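Local coordinates for protein N-formylglutamate amidohydrolase (Ralstonia eutropha, PDB 2Q7S) that binds a zinc ion and probably acts as a hydrolase of the N-formylglutamate amidohydrolase type, at residues A[89-94]-A[98-103]; A[206-211]-A[222-227]; A[251-256]-A[260-265]. All blocks are in the same frame, centred on the assembly; numbering follows the deposited sequence.

Contact 1: residues A[89-94]-A[98-103]; sequences DDIDPA and GPWPTP
Asp89 and Pro103 are tied together through solvent: one water donates to Asp89 OD2 at 2.7 Å and also to Pro103 O at 3.0 Å. A second water does the same between Pro93 O and Gly98 O. Each water thus donates to an acceptor on both segments and so joins them. Between the two bridges sits the apolar contact, in which the methyl end of Ile91 lies over one face of the Trp100 indole. Its CD1 stands 4.0 Å from the centroid of the six-membered ring, a CH-pi contact, while Pro101 CD packs on the opposite face. Trp100 reaches Ile91 because chi1 of -165° swings CG away from the backbone N, and the ring also rests on Val134, Val137, Gln138 and Ile141 of helix 134-163. A large flat side chain suits this place because it can meet a loop and a helix at once. Asp92 shapes the turn beyond Ile91, its OD1 accepting from Ala94 N at 3.1 Å from above the carboxylate plane. That bond makes an Asx turn that spans the start of the short 3-10 segment at 93-94, ahead of strand 96-97.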
ATOM      1  N   ASP A  89      -6.016  -2.894 -15.733  1.00 12.52           N
ATOM      2  CA  ASP A  89      -5.476  -3.052 -17.068  1.00 14.29           C
ATOM      3  C   ASP A  89      -3.944  -3.163 -17.079  1.00 13.71           C
ATOM      4  O   ASP A  89      -3.344  -3.181 -18.137  1.00 12.16           O
ATOM      5  CB  ASP A  89      -5.990  -1.959 -18.011  1.00 15.58           C
ATOM      6  CG  ASP A  89      -5.529  -0.553 -17.631  1.00 21.12           C
ATOM      7  OD1 ASP A  89      -4.924  -0.345 -16.544  1.00 21.81           O
ATOM      8  OD2 ASP A  89      -5.794   0.346 -18.448  1.00 21.55           O
ATOM      9  N   ASP A  90      -3.349  -3.303 -15.897  1.00 13.86           N
ATOM     10  CA  ASP A  90      -1.886  -3.388 -15.731  1.00 13.61           C
ATOM     11  C   ASP A  90      -1.428  -4.847 -15.758  1.00 15.28           C
ATOM     12  O   ASP A  90      -0.866  -5.368 -14.814  1.00 15.83           O
ATOM     13  CB  ASP A  90      -1.454  -2.671 -14.462  1.00 12.50           C
ATOM     14  CG  ASP A  90       0.018  -2.408 -14.416  1.00 20.15           C
ATOM     15  OD1 ASP A  90       0.760  -2.748 -15.375  1.00 16.76           O
ATOM     16  OD2 ASP A  90       0.431  -1.804 -13.422  1.00 15.18           O
ATOM     17  N   ILE A  91      -1.669  -5.464 -16.923  1.00 16.98           N
ATOM     18  CA  ILE A  91      -1.394  -6.844 -17.215  1.00 15.03           C
ATOM     19  C   ILE A  91      -0.690  -6.862 -18.557  1.00 15.20           C
ATOM     20  O   ILE A  91      -1.091  -6.160 -19.465  1.00 15.51           O
ATOM     21  CB  ILE A  91      -2.678  -7.673 -17.406  1.00 16.22           C
ATOM     22  CG1 ILE A  91      -3.592  -7.584 -16.177  1.00 15.69           C
ATOM     23  CG2 ILE A  91      -2.270  -9.092 -17.752  1.00 12.41           C
ATOM     24  CD1 ILE A  91      -5.023  -8.118 -16.349  1.00 15.03           C
ATOM     25  N   ASP A  92       0.367  -7.660 -18.671  1.00 18.33           N
ATOM     26  CA  ASP A  92       1.051  -7.881 -19.928  1.00 18.60           C
ATOM     27  C   ASP A  92       0.349  -9.036 -20.633  1.00 18.74           C
ATOM     28  O   ASP A  92       0.287 -10.125 -20.078  1.00 17.45           O
ATOM     29  CB  ASP A  92       2.513  -8.241 -19.648  1.00 21.22           C
ATOM     30  CG  ASP A  92       3.306  -8.608 -20.909  1.00 21.35           C
ATOM     31  OD1 ASP A  92       2.795  -8.500 -22.036  1.00 30.18           O
ATOM     32  OD2 ASP A  92       4.478  -9.018 -20.756  1.00 36.63           O
ATOM     33  N   PRO A  93      -0.190  -8.805 -21.859  1.00 20.74           N
ATOM     34  CA  PRO A  93      -0.816  -9.849 -22.672  1.00 20.81           C
ATOM     35  C   PRO A  93      -0.074 -11.180 -22.739  1.00 21.92           C
ATOM     36  O   PRO A  93      -0.703 -12.240 -22.828  1.00 21.83           O
ATOM     37  CB  PRO A  93      -0.818  -9.230 -24.069  1.00 22.63           C
ATOM     38  CG  PRO A  93      -0.824  -7.810 -23.882  1.00 21.15           C
ATOM     39  CD  PRO A  93      -0.279  -7.493 -22.527  1.00 19.86           C
ATOM     40  N   ALA A  94       1.255 -11.121 -22.715  1.00 20.75           N
ATOM     41  CA  ALA A  94       2.068 -12.306 -22.842  1.00 22.63           C
ATOM     42  C   ALA A  94       2.055 -13.187 -21.625  1.00 21.05           C
ATOM     43  O   ALA A  94       2.515 -14.309 -21.708  1.00 21.09           O
ATOM     44  CB  ALA A  94       3.496 -11.938 -23.195  1.00 25.15           C
ATOM     45  N   GLY A  98      -4.413 -17.005 -23.981  1.00 29.01           N
ATOM     46  CA  GLY A  98      -5.553 -16.324 -24.581  1.00 28.31           C
ATOM     47  C   GLY A  98      -5.535 -14.803 -24.507  1.00 28.62           C
ATOM     48  O   GLY A  98      -4.763 -14.203 -23.743  1.00 27.03           O
ATOM     49  N   PRO A  99      -6.445 -14.167 -25.257  1.00 27.96           N
ATOM     50  CA  PRO A  99      -6.522 -12.714 -25.340  1.00 27.51           C
ATOM     51  C   PRO A  99      -7.473 -12.114 -24.274  1.00 23.49           C
ATOM     52  O   PRO A  99      -8.529 -12.682 -23.957  1.00 21.01           O
ATOM     53  CB  PRO A  99      -7.082 -12.502 -26.741  1.00 28.06           C
ATOM     54  CG  PRO A  99      -8.095 -13.648 -26.866  1.00 31.23           C
ATOM     55  CD  PRO A  99      -7.527 -14.803 -26.038  1.00 30.72           C
ATOM     56  N   TRP A 100      -7.098 -10.960 -23.739  1.00 20.00           N
ATOM     57  CA  TRP A 100      -7.900 -10.287 -22.727  1.00 16.11           C
ATOM     58  C   TRP A 100      -9.037  -9.557 -23.445  1.00 16.48           C
ATOM     59  O   TRP A 100      -8.836  -9.071 -24.557  1.00 16.01           O
ATOM     60  CB  TRP A 100      -7.028  -9.303 -21.982  1.00 14.06           C
ATOM     61  CG  TRP A 100      -7.586  -8.788 -20.723  1.00 12.40           C
ATOM     62  CD1 TRP A 100      -7.959  -7.498 -20.472  1.00  9.08           C
ATOM     63  CD2 TRP A 100      -7.823  -9.516 -19.512  1.00 12.06           C
ATOM     64  NE1 TRP A 100      -8.374  -7.374 -19.194  1.00  8.48           N
ATOM     65  CE2 TRP A 100      -8.330  -8.594 -18.576  1.00  6.94           C
ATOM     66  CE3 TRP A 100      -7.645 -10.848 -19.121  1.00 12.51           C
ATOM     67  CZ2 TRP A 100      -8.673  -8.956 -17.282  1.00 11.30           C
ATOM     68  CZ3 TRP A 100      -7.949 -11.201 -17.802  1.00  5.70           C
ATOM     69  CH2 TRP A 100      -8.474 -10.286 -16.919  1.00 11.77           C
ATOM     70  N   PRO A 101     -10.246  -9.528 -22.851  1.00 14.73           N
ATOM     71  CA  PRO A 101     -11.389  -8.968 -23.571  1.00 14.68           C
ATOM     72  C   PRO A 101     -11.342  -7.467 -23.905  1.00 16.37           C
ATOM     73  O   PRO A 101     -12.079  -7.011 -24.788  1.00 15.92           O
ATOM     74  CB  PRO A 101     -12.565  -9.270 -22.635  1.00 15.31           C
ATOM     75  CG  PRO A 101     -11.990  -9.468 -21.330  1.00 21.37           C
ATOM     76  CD  PRO A 101     -10.662 -10.100 -21.565  1.00 17.55           C
ATOM     77  N   THR A 102     -10.524  -6.733 -23.156  1.00 16.50           N
ATOM     78  CA  THR A 102     -10.412  -5.278 -23.212  1.00 15.43           C
ATOM     79  C   THR A 102      -8.948  -4.869 -23.345  1.00 14.41           C
ATOM     80  O   THR A 102      -8.032  -5.710 -23.172  1.00 10.76           O
ATOM     81  CB  THR A 102     -11.003  -4.645 -21.904  1.00 17.33           C
ATOM     82  OG1 THR A 102     -10.477  -5.315 -20.764  1.00 15.00           O
ATOM     83  CG2 THR A 102     -12.556  -4.774 -21.874  1.00 14.03           C
ATOM     84  N   PRO A 103      -8.707  -3.585 -23.708  1.00 16.56           N
ATOM     85  CA  PRO A 103      -7.341  -3.088 -23.834  1.00 14.95           C
ATOM     86  C   PRO A 103      -6.531  -3.169 -22.544  1.00 15.16           C
ATOM     87  O   PRO A 103      -7.038  -2.864 -21.436  1.00 15.18           O
ATOM     88  CB  PRO A 103      -7.535  -1.619 -24.251  1.00 15.87           C
ATOM     89  CG  PRO A 103      -8.898  -1.515 -24.704  1.00 16.20           C
ATOM     90  CD  PRO A 103      -9.698  -2.549 -24.066  1.00 12.41           C
TER
HETATM   91  O   HOH W   1      -6.704   0.070 -20.980  1.00 52.01           O
HETATM   92  O   HOH W   2      -3.667 -11.583 -23.581  1.00 44.61           O

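Contact 2: residues A[206-211]-A[222-227]; sequences GLVDLV and VARNDP
Arg224 NH2 donates to Asp209 OD1 at 2.8 Å, a salt bridge between strand 222-224 and helix 205-217. The N-H points almost straight at the oxygen, with an angle of 172° at the hydrogen, and OD1 lies practically in the guanidinium plane. The carboxylate receives it on the anti lone pair of OD1, directed away from the other oxygen, and the two flat groups are turned 50° against each other. A second carboxylate on the helix, that of Glu212, forms a salt bridge with Arg224 NE, so the arginine has acidic partners on two of its nitrogens.

Reach explains the choice of residue. The Arg224 chain is extended from CG to NE and spans the gap between strand and helix, where the closest CA atoms, those of Val208 and Arg224, are still 8.8 Å apart. Asp209 starts with its CB directed away from the strand; chi1 of -76° then sets its CG anti to the carbonyl carbon and brings the carboxylate back within range.

Beside the salt bridge, Val208 CG1 lies over one face of the guanidinium, 3.6 Å from Arg224 NH1 and 3.7 Å from its CZ. A beta-branched side chain, which offers a methyl, suits the face of a flat cation whose polar bonds run at its edge. Val208 also packs on Leu195 of strand 193-196, and Val211 and Val222 meet that same leucine, extending the apolar layer between helix and sheet.

The contact thus joins the helix and the second strand of the beta-alpha-beta unit 193-196, 205-217 and 222-224. Its chemistry implies an amphipathic arginine: N-H groups at its edge are paired with acids of the helix, which probably offset its charge, and together with the valine on its face they probably limit the rotation of the guanidinium.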
ATOM      1  N   GLY A 206       0.459  20.804   3.360  1.00 15.43           N
ATOM      2  CA  GLY A 206       0.586  20.916   4.816  1.00 16.91           C
ATOM      3  C   GLY A 206       0.679  19.538   5.478  1.00 18.16           C
ATOM      4  O   GLY A 206       1.395  19.366   6.462  1.00 18.03           O
ATOM      5  N   LEU A 207      -0.022  18.548   4.936  1.00 17.47           N
ATOM      6  CA  LEU A 207       0.033  17.207   5.510  1.00 18.78           C
ATOM      7  C   LEU A 207       1.346  16.490   5.225  1.00 18.70           C
ATOM      8  O   LEU A 207       1.876  15.803   6.106  1.00 18.51           O
ATOM      9  CB  LEU A 207      -1.139  16.335   5.088  1.00 17.85           C
ATOM     10  CG  LEU A 207      -1.139  14.904   5.688  1.00 19.99           C
ATOM     11  CD1 LEU A 207      -1.145  14.913   7.218  1.00 17.52           C
ATOM     12  CD2 LEU A 207      -2.297  14.093   5.169  1.00 24.22           C
ATOM     13  N   VAL A 208       1.859  16.633   4.005  1.00 19.59           N
ATOM     14  CA  VAL A 208       3.169  16.061   3.663  1.00 19.17           C
ATOM     15  C   VAL A 208       4.256  16.738   4.564  1.00 18.61           C
ATOM     16  O   VAL A 208       5.166  16.068   5.044  1.00 18.03           O
ATOM     17  CB  VAL A 208       3.499  16.208   2.139  1.00 19.43           C
ATOM     18  CG1 VAL A 208       4.651  15.311   1.739  1.00 14.39           C
ATOM     19  CG2 VAL A 208       2.273  15.886   1.291  1.00 19.87           C
ATOM     20  N   ASP A 209       4.128  18.049   4.792  1.00 14.73           N
ATOM     21  CA  ASP A 209       5.076  18.798   5.625  1.00 16.56           C
ATOM     22  C   ASP A 209       5.012  18.265   7.059  1.00 15.93           C
ATOM     23  O   ASP A 209       6.044  18.041   7.681  1.00 13.48           O
ATOM     24  CB  ASP A 209       4.731  20.303   5.688  1.00 15.71           C
ATOM     25  CG  ASP A 209       5.108  21.085   4.413  1.00 25.58           C
ATOM     26  OD1 ASP A 209       5.761  20.554   3.484  1.00 28.53           O
ATOM     27  OD2 ASP A 209       4.732  22.278   4.358  1.00 26.46           O
ATOM     28  N   LEU A 210       3.784  18.089   7.556  1.00 15.74           N
ATOM     29  CA  LEU A 210       3.526  17.523   8.896  1.00 17.53           C
ATOM     30  C   LEU A 210       4.197  16.168   9.052  1.00 15.51           C
ATOM     31  O   LEU A 210       4.986  15.976   9.958  1.00 14.56           O
ATOM     32  CB  LEU A 210       2.013  17.411   9.181  1.00 17.19           C
ATOM     33  CG  LEU A 210       1.511  17.007  10.587  1.00 21.01           C
ATOM     34  CD1 LEU A 210       2.347  17.605  11.735  1.00 17.40           C
ATOM     35  CD2 LEU A 210       0.088  17.461  10.741  1.00 17.23           C
ATOM     36  N   VAL A 211       3.905  15.238   8.155  1.00 15.23           N
ATOM     37  CA  VAL A 211       4.421  13.872   8.296  1.00 16.66           C
ATOM     38  C   VAL A 211       5.956  13.860   8.239  1.00 17.46           C
ATOM     39  O   VAL A 211       6.623  13.239   9.076  1.00 17.24           O
ATOM     40  CB  VAL A 211       3.814  12.906   7.225  1.00 18.09           C
ATOM     41  CG1 VAL A 211       4.539  11.570   7.234  1.00 15.47           C
ATOM     42  CG2 VAL A 211       2.276  12.733   7.440  1.00 16.00           C
ATOM     43  N   VAL A 222      13.641  10.924   5.864  1.00 15.78           N
ATOM     44  CA  VAL A 222      12.430  10.999   5.036  1.00 13.75           C
ATOM     45  C   VAL A 222      12.872  11.552   3.670  1.00 15.09           C
ATOM     46  O   VAL A 222      13.641  12.510   3.620  1.00 17.09           O
ATOM     47  CB  VAL A 222      11.310  11.884   5.676  1.00 13.92           C
ATOM     48  CG1 VAL A 222      10.039  11.922   4.808  1.00 10.51           C
ATOM     49  CG2 VAL A 222      10.978  11.421   7.100  1.00 11.94           C
ATOM     50  N   ALA A 223      12.454  10.892   2.592  1.00 12.51           N
ATOM     51  CA  ALA A 223      12.629  11.383   1.206  1.00 16.16           C
ATOM     52  C   ALA A 223      11.237  11.514   0.605  1.00 18.10           C
ATOM     53  O   ALA A 223      10.352  10.718   0.932  1.00 19.46           O
ATOM     54  CB  ALA A 223      13.478  10.382   0.337  1.00 15.32           C
ATOM     55  N   ARG A 224      11.040  12.513  -0.253  1.00 16.86           N
ATOM     56  CA  ARG A 224       9.805  12.641  -1.031  1.00 19.95           C
ATOM     57  C   ARG A 224      10.097  12.126  -2.425  1.00 17.58           C
ATOM     58  O   ARG A 224      11.127  12.463  -2.998  1.00 15.93           O
ATOM     59  CB  ARG A 224       9.367  14.109  -1.131  1.00 18.12           C
ATOM     60  CG  ARG A 224       9.012  14.716   0.226  1.00 21.89           C
ATOM     61  CD  ARG A 224       8.336  16.085   0.071  1.00 22.06           C
ATOM     62  NE  ARG A 224       8.252  16.785   1.358  1.00 16.70           N
ATOM     63  CZ  ARG A 224       7.402  17.769   1.615  1.00 21.87           C
ATOM     64  NH1 ARG A 224       6.541  18.179   0.690  1.00 26.46           N
ATOM     65  NH2 ARG A 224       7.376  18.317   2.822  1.00 16.51           N
ATOM     66  N   ASN A 225       9.186  11.329  -2.963  1.00 15.32           N
ATOM     67  CA  ASN A 225       9.172  10.983  -4.407  1.00 15.71           C
ATOM     68  C   ASN A 225      10.449  10.354  -4.944  1.00 14.15           C
ATOM     69  O   ASN A 225      10.789  10.500  -6.130  1.00 19.17           O
ATOM     70  CB  ASN A 225       8.733  12.201  -5.221  1.00 13.56           C
ATOM     71  CG  ASN A 225       7.324  12.640  -4.841  1.00 22.17           C
ATOM     72  OD1 ASN A 225       6.377  11.913  -5.082  1.00 18.62           O
ATOM     73  ND2 ASN A 225       7.197  13.781  -4.176  1.00 15.33           N
ATOM     74  N   ASP A 226      11.095   9.576  -4.086  1.00 12.66           N
ATOM     75  CA  ASP A 226      12.434   9.025  -4.331  1.00 13.91           C
ATOM     76  C   ASP A 226      12.629   7.725  -3.507  1.00 16.30           C
ATOM     77  O   ASP A 226      12.840   7.792  -2.289  1.00 16.51           O
ATOM     78  CB  ASP A 226      13.470  10.057  -3.932  1.00 15.98           C
ATOM     79  CG  ASP A 226      14.890   9.641  -4.280  1.00 21.52           C
ATOM     80  OD1 ASP A 226      15.072   8.534  -4.838  1.00 23.76           O
ATOM     81  OD2 ASP A 226      15.828  10.430  -4.011  1.00 26.62           O
ATOM     82  N   PRO A 227      12.530   6.544  -4.156  1.00 16.77           N
ATOM     83  CA  PRO A 227      12.250   6.263  -5.567  1.00 17.83           C
ATOM     84  C   PRO A 227      10.749   6.083  -5.881  1.00 17.21           C
ATOM     85  O   PRO A 227      10.418   5.887  -7.034  1.00 19.71           O
ATOM     86  CB  PRO A 227      12.993   4.949  -5.807  1.00 15.66           C
ATOM     87  CG  PRO A 227      12.870   4.245  -4.457  1.00 14.35           C
ATOM     88  CD  PRO A 227      12.738   5.291  -3.405  1.00 16.14           C
TER

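Contact 3: residues A[251-256]-A[260-265]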
ATOM      1  N   ILE A 251       7.878   2.424   4.296  1.00 19.07           N
ATOM      2  CA  ILE A 251       8.770   2.226   5.406  1.00 16.78           C
ATOM      3  C   ILE A 251       9.876   1.210   5.058  1.00 15.23           C
ATOM      4  O   ILE A 251       9.603   0.051   4.694  1.00 15.54           O
ATOM      5  CB  ILE A 251       7.951   1.697   6.641  1.00 15.52           C
ATOM      6  CG1 ILE A 251       6.855   2.685   7.030  1.00 17.80           C
ATOM      7  CG2 ILE A 251       8.810   1.399   7.836  1.00 15.77           C
ATOM      8  CD1 ILE A 251       6.042   2.217   8.189  1.00 16.37           C
ATOM      9  N   ARG A 252      11.130   1.610   5.242  1.00 13.21           N
ATOM     10  CA  ARG A 252      12.271   0.700   5.086  1.00 10.69           C
ATOM     11  C   ARG A 252      12.118  -0.484   6.090  1.00 10.42           C
ATOM     12  O   ARG A 252      12.160  -0.342   7.300  1.00 13.16           O
ATOM     13  CB  ARG A 252      13.578   1.460   5.319  1.00 12.87           C
ATOM     14  CG  ARG A 252      14.854   0.841   4.779  1.00 13.53           C
ATOM     15  CD  ARG A 252      16.004   1.863   4.808  1.00 13.23           C
ATOM     16  NE  ARG A 252      16.372   2.317   6.156  1.00 17.47           N
ATOM     17  CZ  ARG A 252      17.305   1.728   6.905  1.00 18.98           C
ATOM     18  NH1 ARG A 252      17.926   0.638   6.479  1.00 20.04           N
ATOM     19  NH2 ARG A 252      17.612   2.218   8.088  1.00 19.72           N
ATOM     20  N   ARG A 253      11.986  -1.672   5.543  1.00 14.13           N
ATOM     21  CA  ARG A 253      11.674  -2.897   6.274  1.00 12.76           C
ATOM     22  C   ARG A 253      12.560  -3.261   7.447  1.00 14.32           C
ATOM     23  O   ARG A 253      12.019  -3.725   8.459  1.00 16.74           O
ATOM     24  CB  ARG A 253      11.597  -4.082   5.280  1.00 10.54           C
ATOM     25  CG  ARG A 253      10.265  -4.142   4.562  1.00 11.50           C
ATOM     26  CD  ARG A 253      10.316  -5.111   3.378  1.00 11.89           C
ATOM     27  NE  ARG A 253       9.153  -5.005   2.510  1.00 13.08           N
ATOM     28  CZ  ARG A 253       9.098  -5.611   1.321  1.00  5.32           C
ATOM     29  NH1 ARG A 253      10.100  -6.364   0.938  1.00 12.60           N
ATOM     30  NH2 ARG A 253       8.042  -5.495   0.569  1.00  9.67           N
ATOM     31  N   PRO A 254      13.909  -3.054   7.342  1.00 15.62           N
ATOM     32  CA  PRO A 254      14.817  -3.363   8.456  1.00 16.89           C
ATOM     33  C   PRO A 254      14.448  -2.671   9.739  1.00 14.38           C
ATOM     34  O   PRO A 254      14.741  -3.185  10.813  1.00 14.02           O
ATOM     35  CB  PRO A 254      16.202  -2.911   7.953  1.00 16.48           C
ATOM     36  CG  PRO A 254      16.132  -2.970   6.563  1.00 18.40           C
ATOM     37  CD  PRO A 254      14.678  -2.583   6.186  1.00 16.03           C
ATOM     38  N   LEU A 255      13.761  -1.541   9.617  1.00 18.71           N
ATOM     39  CA  LEU A 255      13.250  -0.794  10.766  1.00 16.41           C
ATOM     40  C   LEU A 255      12.336  -1.592  11.693  1.00 15.43           C
ATOM     41  O   LEU A 255      12.143  -1.210  12.831  1.00 18.00           O
ATOM     42  CB  LEU A 255      12.486   0.442  10.295  1.00 18.09           C
ATOM     43  CG  LEU A 255      13.280   1.547   9.588  1.00 19.26           C
ATOM     44  CD1 LEU A 255      12.345   2.689   9.260  1.00 19.69           C
ATOM     45  CD2 LEU A 255      14.394   2.025  10.461  1.00 19.52           C
ATOM     46  N   TYR A 256      11.701  -2.643  11.192  1.00 16.42           N
ATOM     47  CA  TYR A 256      10.731  -3.377  12.003  1.00 15.49           C
ATOM     48  C   TYR A 256      10.733  -4.895  11.887  1.00 14.08           C
ATOM     49  O   TYR A 256      10.221  -5.552  12.782  1.00 13.68           O
ATOM     50  CB  TYR A 256       9.316  -2.835  11.726  1.00 16.62           C
ATOM     51  CG  TYR A 256       8.727  -3.187  10.396  1.00 14.25           C
ATOM     52  CD1 TYR A 256       8.916  -2.366   9.301  1.00 15.24           C
ATOM     53  CD2 TYR A 256       7.962  -4.319  10.251  1.00 16.85           C
ATOM     54  CE1 TYR A 256       8.328  -2.670   8.082  1.00 19.57           C
ATOM     55  CE2 TYR A 256       7.402  -4.659   9.051  1.00 15.52           C
ATOM     56  CZ  TYR A 256       7.579  -3.812   7.952  1.00  7.50           C
ATOM     57  OH  TYR A 256       6.994  -4.149   6.751  1.00 16.60           O
ATOM     58  N   GLY A 260      14.766 -11.745   5.905  1.00 21.67           N
ATOM     59  CA  GLY A 260      14.794 -13.175   5.618  1.00 20.78           C
ATOM     60  C   GLY A 260      13.623 -13.937   6.204  1.00 20.36           C
ATOM     61  O   GLY A 260      12.833 -14.493   5.463  1.00 22.61           O
ATOM     62  N   THR A 261      13.491 -13.936   7.535  1.00 20.67           N
ATOM     63  CA  THR A 261      12.427 -14.700   8.220  1.00 19.86           C
ATOM     64  C   THR A 261      11.048 -13.999   8.174  1.00 21.83           C
ATOM     65  O   THR A 261      10.013 -14.624   8.432  1.00 19.14           O
ATOM     66  CB  THR A 261      12.843 -15.037   9.675  1.00 19.06           C
ATOM     67  OG1 THR A 261      12.840 -13.862  10.497  1.00 22.47           O
ATOM     68  CG2 THR A 261      14.258 -15.621   9.697  1.00 19.67           C
ATOM     69  N   ARG A 262      11.052 -12.714   7.805  1.00 23.38           N
ATOM     70  CA  ARG A 262       9.855 -11.815   7.800  1.00 22.89           C
ATOM     71  C   ARG A 262       9.375 -11.478   9.225  1.00 23.22           C
ATOM     72  O   ARG A 262       8.267 -10.959   9.413  1.00 25.37           O
ATOM     73  CB  ARG A 262       8.665 -12.372   7.011  1.00 20.69           C
ATOM     74  CG  ARG A 262       8.817 -12.638   5.497  1.00 27.29           C
ATOM     75  CD  ARG A 262       8.502 -11.397   4.640  1.00 31.96           C
ATOM     76  NE  ARG A 262       9.746 -10.797   4.174  1.00 39.25           N
ATOM     77  CZ  ARG A 262       9.855  -9.779   3.331  1.00 31.19           C
ATOM     78  NH1 ARG A 262       8.768  -9.157   2.863  1.00 18.72           N
ATOM     79  NH2 ARG A 262      11.084  -9.338   3.014  1.00 27.89           N
ATOM     80  N   GLU A 263      10.192 -11.743  10.224  1.00 25.08           N
ATOM     81  CA  GLU A 263       9.710 -11.682  11.607  1.00 25.70           C
ATOM     82  C   GLU A 263       9.980 -10.363  12.265  1.00 24.62           C
ATOM     83  O   GLU A 263      11.052  -9.793  12.108  1.00 26.41           O
ATOM     84  CB  GLU A 263      10.337 -12.799  12.425  1.00 26.78           C
ATOM     85  CG  GLU A 263       9.838 -14.153  11.957  1.00 32.29           C
ATOM     86  CD  GLU A 263       9.901 -15.166  13.035  1.00 42.33           C
ATOM     87  OE1 GLU A 263      10.972 -15.260  13.682  1.00 46.76           O
ATOM     88  OE2 GLU A 263       8.879 -15.859  13.231  1.00 47.86           O
ATOM     89  N   ARG A 264       9.015  -9.902  13.049  1.00 23.30           N
ATOM     90  CA  ARG A 264       9.165  -8.625  13.757  1.00 22.40           C
ATOM     91  C   ARG A 264      10.486  -8.636  14.503  1.00 22.53           C
ATOM     92  O   ARG A 264      10.838  -9.654  15.143  1.00 20.84           O
ATOM     93  CB  ARG A 264       8.034  -8.381  14.742  1.00 20.75           C
ATOM     94  CG  ARG A 264       6.647  -8.317  14.098  1.00 22.53           C
ATOM     95  CD  ARG A 264       5.549  -8.191  15.135  1.00 19.67           C
ATOM     96  NE  ARG A 264       4.254  -8.174  14.470  1.00 20.07           N
ATOM     97  CZ  ARG A 264       3.118  -7.721  14.980  1.00 25.32           C
ATOM     98  NH1 ARG A 264       3.046  -7.202  16.201  1.00 27.54           N
ATOM     99  NH2 ARG A 264       2.035  -7.771  14.228  1.00 23.39           N
ATOM    100  N   ASN A 265      11.214  -7.516  14.410  1.00 21.76           N
ATOM    101  CA  ASN A 265      12.457  -7.344  15.161  1.00 19.80           C
ATOM    102  C   ASN A 265      12.280  -6.356  16.299  1.00 19.78           C
ATOM    103  O   ASN A 265      11.168  -5.969  16.618  1.00 19.32           O
ATOM    104  CB  ASN A 265      13.667  -7.043  14.227  1.00 17.38           C
ATOM    105  CG  ASN A 265      13.623  -5.679  13.552  1.00 17.05           C
ATOM    106  OD1 ASN A 265      12.954  -4.749  13.996  1.00 11.85           O
ATOM    107  ND2 ASN A 265      14.387  -5.551  12.469  1.00 11.31           N
TER
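Tyr256 O accepts from Asn265 N at 2.7 Å, the nitrogen standing above the carbonyl plane, and Arg264 CA comes within 3.4 Å of the same oxygen. The bond joins the flanks of a beta-hairpin made by the short antiparallel strands 257-258 and 263-264. Asparagine suits the exit because its amide serves two sides. Its ND2 donates to Pro254 O at 2.9 Å, with that oxygen in the amide plane, and also bonds Glu258; its OD1 caps the backbone N of Gly267 as the chain turns into helix 267-289. A chi1 of 69°, which tucks CG between the backbone N and carbonyl carbon, folds the amide back over the Tyr256 carbonyl.

At the other end two arginines meet. Arg262, bent at chi2 and chi3, brings NH1 over one face of the Arg253 guanidinium, the planes standing 81° apart. Arg253 NH2 forms a salt bridge with Asp55, a zinc ligand, and Arg262 NH2 bonds the Glu259 carbonyl, which probably steadies both groups; the Arg253 side chain lies about 6 Å from the zinc ion. Tyr256 OH bonds Thr56 O and Ser173 OG, and Ser173 OG is also the partner of Arg253 NE.

In the fold
Contacts 1, 2 and 3 follow one another along the chain, each closing before the next opens. Contact 1 lies apart, its centre about 35 Å from those of the other two, in the loops around the small parallel sheet of strands 96-97 and 132-133. Contacts 2 and 3 have centres about 22 Å apart and both reach the seven-stranded mixed sheet: 222-224 is an edge strand, and 244-252 runs inside, separated from it by strand 193-196. Helix 267-289 also serves both, packing on side chains of helix 205-217 and of 251-256. Contact 3 alone adjoins the zinc site; contact 1, joining two loops against helix 134-163, and contact 2, joining helix 205-217 to its edge strand, lie away from it.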